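Long-range contacts in tyrosinase (Aspergillus oryzae, PDB 6JU5), which probably oxidises L-tyrosine and L-dopa to L-dopaquinone with molecular oxygen at a dinuclear copper centre: residues 489-494 with 566-571; 475-480 with 579-584. The protein carries 1 engineered substitution. One frame throughout, in Å; residues are numbered along the deposited sequence.

Contact 1. Residues 489-494 with 566-571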
loop_
_atom_site.group_PDB
_atom_site.type_symbol
_atom_site.label_atom_id
_atom_site.label_comp_id
_atom_site.label_asym_id
_atom_site.label_seq_id
_atom_site.Cartn_x
_atom_site.Cartn_y
_atom_site.Cartn_z
ATOM N N GLN B 489 -7.308 -20.685 6.798
ATOM C CA GLN B 489 -6.688 -20.234 8.044
ATOM C C GLN B 489 -7.525 -20.691 9.226
ATOM O O GLN B 489 -8.752 -20.542 9.205
ATOM C CB GLN B 489 -6.595 -18.700 8.006
ATOM C CG GLN B 489 -5.889 -18.082 9.201
ATOM C CD GLN B 489 -5.630 -16.602 9.036
ATOM O OE1 GLN B 489 -5.254 -16.134 7.950
ATOM N NE2 GLN B 489 -5.794 -15.851 10.119
ATOM N N ILE B 490 -6.864 -21.227 10.241
ATOM C CA ILE B 490 -7.542 -21.666 11.450
ATOM C C ILE B 490 -7.308 -20.589 12.504
ATOM O O ILE B 490 -6.166 -20.373 12.883
ATOM C CB ILE B 490 -7.002 -23.017 11.948
ATOM C CG1 ILE B 490 -7.112 -24.109 10.886
ATOM C CG2 ILE B 490 -7.705 -23.456 13.222
ATOM C CD1 ILE B 490 -6.189 -25.275 11.124
ATOM N N ASN B 491 -8.391 -19.931 12.932
ATOM C CA ASN B 491 -8.277 -18.907 13.972
ATOM C C ASN B 491 -8.826 -19.429 15.293
ATOM O O ASN B 491 -9.900 -20.058 15.274
ATOM C CB ASN B 491 -9.024 -17.643 13.565
ATOM C CG ASN B 491 -8.311 -16.959 12.400
ATOM O OD1 ASN B 491 -7.093 -17.079 12.287
ATOM N ND2 ASN B 491 -9.093 -16.269 11.577
ATOM N N ILE B 492 -8.112 -19.174 16.374
ATOM C CA ILE B 492 -8.515 -19.624 17.709
ATOM C C ILE B 492 -8.852 -18.446 18.610
ATOM O O ILE B 492 -8.150 -17.430 18.537
ATOM C CB ILE B 492 -7.464 -20.564 18.315
ATOM C CG1 ILE B 492 -7.318 -21.803 17.404
ATOM C CG2 ILE B 492 -7.835 -20.954 19.734
ATOM C CD1 ILE B 492 -6.093 -22.632 17.662
ATOM N N PHE B 493 -9.919 -18.613 19.390
ATOM C CA PHE B 493 -10.463 -17.585 20.261
ATOM C C PHE B 493 -10.694 -18.125 21.669
ATOM O O PHE B 493 -11.009 -19.309 21.818
ATOM C CB PHE B 493 -11.829 -17.154 19.686
ATOM C CG PHE B 493 -11.740 -16.619 18.288
ATOM C CD1 PHE B 493 -11.792 -17.491 17.198
ATOM C CD2 PHE B 493 -11.606 -15.253 18.062
ATOM C CE1 PHE B 493 -11.691 -16.989 15.909
ATOM C CE2 PHE B 493 -11.481 -14.755 16.778
ATOM C CZ PHE B 493 -11.507 -15.632 15.707
ATOM N N PHE B 494 -10.582 -17.279 22.680
ATOM C CA PHE B 494 -10.926 -17.637 24.053
ATOM C C PHE B 494 -12.088 -16.721 24.455
ATOM O O PHE B 494 -11.903 -15.501 24.572
ATOM C CB PHE B 494 -9.779 -17.460 25.037
ATOM C CG PHE B 494 -8.610 -18.408 24.903
ATOM C CD1 PHE B 494 -8.695 -19.589 24.171
ATOM C CD2 PHE B 494 -7.401 -18.135 25.518
ATOM C CE1 PHE B 494 -7.619 -20.461 24.071
ATOM C CE2 PHE B 494 -6.313 -18.985 25.403
ATOM C CZ PHE B 494 -6.405 -20.155 24.670
ATOM N N VAL B 566 -12.399 -21.192 14.193
ATOM C CA VAL B 566 -13.107 -20.968 12.944
ATOM C C VAL B 566 -12.122 -21.227 11.803
ATOM O O VAL B 566 -10.976 -20.766 11.868
ATOM C CB VAL B 566 -13.679 -19.547 12.807
ATOM C CG1 VAL B 566 -14.468 -19.450 11.507
ATOM C CG2 VAL B 566 -14.570 -19.195 13.995
ATOM N N VAL B 567 -12.549 -22.002 10.820
ATOM C CA VAL B 567 -11.753 -22.239 9.612
ATOM C C VAL B 567 -12.223 -21.258 8.533
ATOM O O VAL B 567 -13.402 -21.287 8.152
ATOM C CB VAL B 567 -11.882 -23.681 9.112
ATOM C CG1 VAL B 567 -11.066 -23.906 7.835
ATOM C CG2 VAL B 567 -11.426 -24.626 10.229
ATOM N N VAL B 568 -11.318 -20.367 8.132
ATOM C CA VAL B 568 -11.705 -19.275 7.229
ATOM C C VAL B 568 -11.134 -19.554 5.842
ATOM O O VAL B 568 -9.948 -19.887 5.726
ATOM C CB VAL B 568 -11.175 -17.924 7.757
ATOM C CG1 VAL B 568 -11.671 -16.792 6.863
ATOM C CG2 VAL B 568 -11.605 -17.675 9.198
ATOM N N ASN B 569 -11.956 -19.401 4.821
ATOM C CA ASN B 569 -11.502 -19.568 3.431
ATOM C C ASN B 569 -11.108 -18.242 2.799
ATOM O O ASN B 569 -11.122 -17.176 3.450
ATOM C CB ASN B 569 -12.564 -20.317 2.645
ATOM C CG ASN B 569 -13.840 -19.539 2.379
ATOM O OD1 ASN B 569 -13.846 -18.304 2.384
ATOM N ND2 ASN B 569 -14.927 -20.275 2.102
ATOM N N SER B 570 -10.734 -18.286 1.516
ATOM C CA SER B 570 -10.247 -17.084 0.849
ATOM C C SER B 570 -11.347 -16.061 0.575
ATOM O O SER B 570 -11.026 -14.932 0.187
ATOM C CB SER B 570 -9.524 -17.433 -0.464
ATOM O OG SER B 570 -10.454 -17.969 -1.378
ATOM N N GLN B 571 -12.610 -16.430 0.758
ATOM C CA GLN B 571 -13.718 -15.480 0.650
ATOM C C GLN B 571 -14.076 -14.863 1.983
ATOM O O GLN B 571 -15.073 -14.119 2.105
ATOM C CB GLN B 571 -14.937 -16.157 0.013
ATOM C CG GLN B 571 -14.718 -16.377 -1.477
ATOM C CD GLN B 571 -14.795 -15.059 -2.237
ATOM O OE1 GLN B 571 -15.840 -14.389 -2.295
ATOM N NE2 GLN B 571 -13.677 -14.640 -2.821
#
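Gln-489 and Val-568, and likewise Asn-491 and Val-566, form antiparallel hydrogen-bonded pairs flanking the non-hydrogen-bonded pair Ile-490/Val-567, the two short strand axes approaching to 4.8 Å with their directions 149° apart. Four N-H...O bonds join the two strands, two to each hydrogen-bonded pair; the bond from Val-568 N to Gln-489 O measures 2.8 Å and that from Asn-491 N to Val-566 O 2.9 Å. Between them Val-567 CA lies 3.5 Å from Gln-489 O, a CA-H...O contact. On the face carrying Gln-489 and Asn-491, the side-chain amides of these two residues bond each other: Gln-489 NE2 donates to Asn-491 OD1 over 2.8 Å, meeting it in the carbonyl plane on a lone pair. The extended Gln-489 chain, its CG trans to the backbone N (chi1 -176°), carries the amide off the strand to this bond, while OE1 turns to Asn-337 ND2. Asn-491 ND2, which bonds Phe-502 O, also rests against Val-568 CG2 at 3.7 Å. Farther along, Phe-493 CE1 meets Val-566 CG2 obliquely at 4.1 Å. Ile-490 and Val-567 occupy the other face, CG1 to CG2 4.4 Å; Ile-490 packs on strands 470-478 and 580-588, Val-567 on the latter. The motif is a buried antiparallel strand pair of the tyrosinase C-terminal domain, bonded through Gln-489 to Asn-337, the residue after the copper ligand His-336.

Contact 2. Residues 475-480 with 579-584; sequences SIRYSR and KVEVAL
Arg-477 and Glu-581 face each other across an antiparallel hydrogen-bonded pair and join in a two-pronged salt bridge. The guanidinium grips side-on, NE reaching Glu-581 OE2 over 2.9 Å and NH2 reaching OE1 over 2.8 Å. The carboxylate therefore sits at the guanidinium edge, near its plane, but the two planes are turned 51° apart, and both oxygens are met from above the carboxylate plane. Bending at chi3 (68°) brings the end of the arginine round to the acid, whereas the glutamate runs extended beyond CG. Water 2 then ties this pair to the backbone, donating to Glu-581 OE2 and to Arg-477 O.

On the same face, Ser-475 OG lies beside Ala-583 CB at 3.6 Å. With chi1 at 55°, the hydroxyl lies between backbone N and carbonyl carbon; it is hydrogen-bonded to His-585 NE2 and, over 2.8 Å, to water 1, which in turn donates to Glu-581 O. The opposite face is largely apolar. Ile-476 and Val-580 lie side by side and point the same way, CG2 to CG1 3.7 Å, and both press on strand 489-494. Tyr-478, which packs on Ile-490 of that strand, has its side chain about 9 Å from that of the copper ligand His-332. Main-chain bonds join Ser-475 with Ala-583 and Arg-477 with Glu-581, and Val-582 CA adds a CA-H...O contact of 3.2 Å to Ser-475 O.

The chemistry is thus divided by face: hydrocarbon is buried against the neighbouring strands, while charge and water gather where Arg-477 and Glu-581 are partly exposed. Opposite charges sharing two bonds should largely offset each other, and this probably favours the ionised form of both groups.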
loop_
_atom_site.group_PDB
_atom_site.type_symbol
_atom_site.label_atom_id
_atom_site.label_comp_id
_atom_site.label_asym_id
_atom_site.label_seq_id
_atom_site.Cartn_x
_atom_site.Cartn_y
_atom_site.Cartn_z
ATOM N N SER B 475 -2.449 -26.986 20.835
ATOM C CA SER B 475 -2.094 -27.918 19.777
ATOM C C SER B 475 -3.147 -27.838 18.674
ATOM O O SER B 475 -4.346 -27.663 18.970
ATOM C CB SER B 475 -1.997 -29.336 20.323
ATOM O OG SER B 475 -3.216 -29.694 20.985
ATOM N N ILE B 476 -2.695 -27.928 17.430
ATOM C CA ILE B 476 -3.584 -27.876 16.279
ATOM C C ILE B 476 -3.233 -28.960 15.263
ATOM O O ILE B 476 -2.082 -28.995 14.827
ATOM C CB ILE B 476 -3.483 -26.504 15.572
ATOM C CG1 ILE B 476 -3.765 -25.336 16.517
ATOM C CG2 ILE B 476 -4.394 -26.482 14.357
ATOM C CD1 ILE B 476 -2.535 -24.764 17.186
ATOM N N ARG B 477 -4.182 -29.811 14.915
ATOM C CA ARG B 477 -3.953 -30.850 13.910
ATOM C C ARG B 477 -5.068 -30.785 12.862
ATOM O O ARG B 477 -6.253 -30.673 13.197
ATOM C CB ARG B 477 -3.883 -32.234 14.567
ATOM C CG ARG B 477 -3.478 -33.342 13.592
ATOM C CD ARG B 477 -2.983 -34.569 14.340
ATOM N NE ARG B 477 -4.075 -35.198 15.071
ATOM C CZ ARG B 477 -3.885 -36.096 16.034
ATOM N NH1 ARG B 477 -2.656 -36.457 16.383
ATOM N NH2 ARG B 477 -4.953 -36.608 16.622
ATOM N N TYR B 478 -4.661 -30.802 11.596
ATOM C CA TYR B 478 -5.564 -30.681 10.458
ATOM C C TYR B 478 -5.072 -31.477 9.261
ATOM O O TYR B 478 -3.921 -31.914 9.197
ATOM C CB TYR B 478 -5.752 -29.187 10.095
ATOM C CG TYR B 478 -4.449 -28.542 9.676
ATOM C CD1 TYR B 478 -3.532 -28.074 10.623
ATOM C CD2 TYR B 478 -4.123 -28.413 8.328
ATOM C CE1 TYR B 478 -2.351 -27.503 10.200
ATOM C CE2 TYR B 478 -2.934 -27.838 7.903
ATOM C CZ TYR B 478 -2.054 -27.375 8.854
ATOM O OH TYR B 478 -0.856 -26.807 8.462
ATOM N N SER B 479 -5.937 -31.624 8.255
ATOM C CA SER B 479 -5.493 -32.157 6.969
ATOM C C SER B 479 -5.277 -31.026 5.968
ATOM O O SER B 479 -6.178 -30.233 5.722
ATOM C CB SER B 479 -6.502 -33.153 6.398
ATOM O OG SER B 479 -6.177 -33.495 5.057
ATOM N N ARG B 480 -4.097 -30.955 5.341
ATOM C CA ARG B 480 -3.854 -29.917 4.350
ATOM C C ARG B 480 -4.767 -30.039 3.135
ATOM O O ARG B 480 -4.886 -29.066 2.376
ATOM C CB ARG B 480 -2.383 -29.941 3.922
ATOM C CG ARG B 480 -1.907 -31.247 3.296
ATOM C CD ARG B 480 -0.383 -31.239 3.121
ATOM N N LYS B 579 -12.272 -30.401 9.406
ATOM C CA LYS B 579 -11.961 -30.911 10.744
ATOM C C LYS B 579 -10.661 -30.303 11.283
ATOM O O LYS B 579 -9.641 -30.316 10.603
ATOM C CB LYS B 579 -11.801 -32.433 10.699
ATOM C CG LYS B 579 -11.421 -33.054 12.040
ATOM C CD LYS B 579 -11.209 -34.553 11.898
ATOM C CE LYS B 579 -10.610 -35.140 13.169
ATOM N NZ LYS B 579 -11.510 -35.014 14.349
ATOM N N VAL B 580 -10.691 -29.778 12.501
ATOM C CA VAL B 580 -9.497 -29.342 13.213
ATOM C C VAL B 580 -9.565 -29.881 14.640
ATOM O O VAL B 580 -10.573 -29.730 15.328
ATOM C CB VAL B 580 -9.318 -27.807 13.255
ATOM C CG1 VAL B 580 -7.937 -27.450 13.787
ATOM C CG2 VAL B 580 -9.523 -27.175 11.893
ATOM N N GLU B 581 -8.480 -30.514 15.075
ATOM C CA GLU B 581 -8.349 -30.979 16.445
ATOM C C GLU B 581 -7.521 -29.942 17.216
ATOM O O GLU B 581 -6.335 -29.821 16.938
ATOM C CB GLU B 581 -7.678 -32.348 16.469
ATOM C CG GLU B 581 -8.334 -33.408 15.592
ATOM C CD GLU B 581 -7.509 -34.681 15.453
ATOM O OE1 GLU B 581 -7.541 -35.492 16.409
ATOM O OE2 GLU B 581 -6.848 -34.895 14.408
ATOM N N VAL B 582 -8.183 -29.184 18.078
ATOM C CA VAL B 582 -7.554 -28.151 18.894
ATOM C C VAL B 582 -7.627 -28.539 20.363
ATOM O O VAL B 582 -8.692 -28.976 20.821
ATOM C CB VAL B 582 -8.238 -26.786 18.662
ATOM C CG1 VAL B 582 -7.595 -25.685 19.494
ATOM C CG2 VAL B 582 -8.166 -26.428 17.180
ATOM N N ALA B 583 -6.512 -28.403 21.076
ATOM C CA ALA B 583 -6.567 -28.581 22.519
ATOM C C ALA B 583 -5.641 -27.597 23.228
ATOM O O ALA B 583 -4.672 -27.078 22.672
ATOM C CB ALA B 583 -6.234 -30.016 22.906
ATOM N N LEU B 584 -5.983 -27.328 24.478
ATOM C CA LEU B 584 -5.155 -26.469 25.326
ATOM C C LEU B 584 -4.440 -27.305 26.379
ATOM O O LEU B 584 -5.077 -28.176 26.988
ATOM C CB LEU B 584 -6.068 -25.437 25.997
ATOM C CG LEU B 584 -5.370 -24.444 26.936
ATOM C CD1 LEU B 584 -4.481 -23.483 26.162
ATOM C CD2 LEU B 584 -6.438 -23.697 27.726
HETATM O O HOH W 1 -4.712 -30.939 19.042
HETATM O O HOH W 2 -7.568 -33.124 12.522
HETATM O O HOH W 3 -8.821 -31.422 8.475
#

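Following the chain, strand 470-478 gives the first half of contact 2 and strand 489-494 the first half of contact 1. Residues 566-571 then return to close contact 1 across 71 intervening residues, and 579-584 close contact 2 across 98, so contact 1 is nested inside the longer loop. Strand 604-611 lies between strands 580-588 and 563-568 in the same sheet, yet the two pairs also meet through their side chains: Val-567 CG2 is 3.6 Å from Val-580 CG2, and Ile-492 CD1 is 3.7 Å from Ile-476 CG1. The sheet therefore curls over an apolar interior, with the contact centres about 12 Å apart.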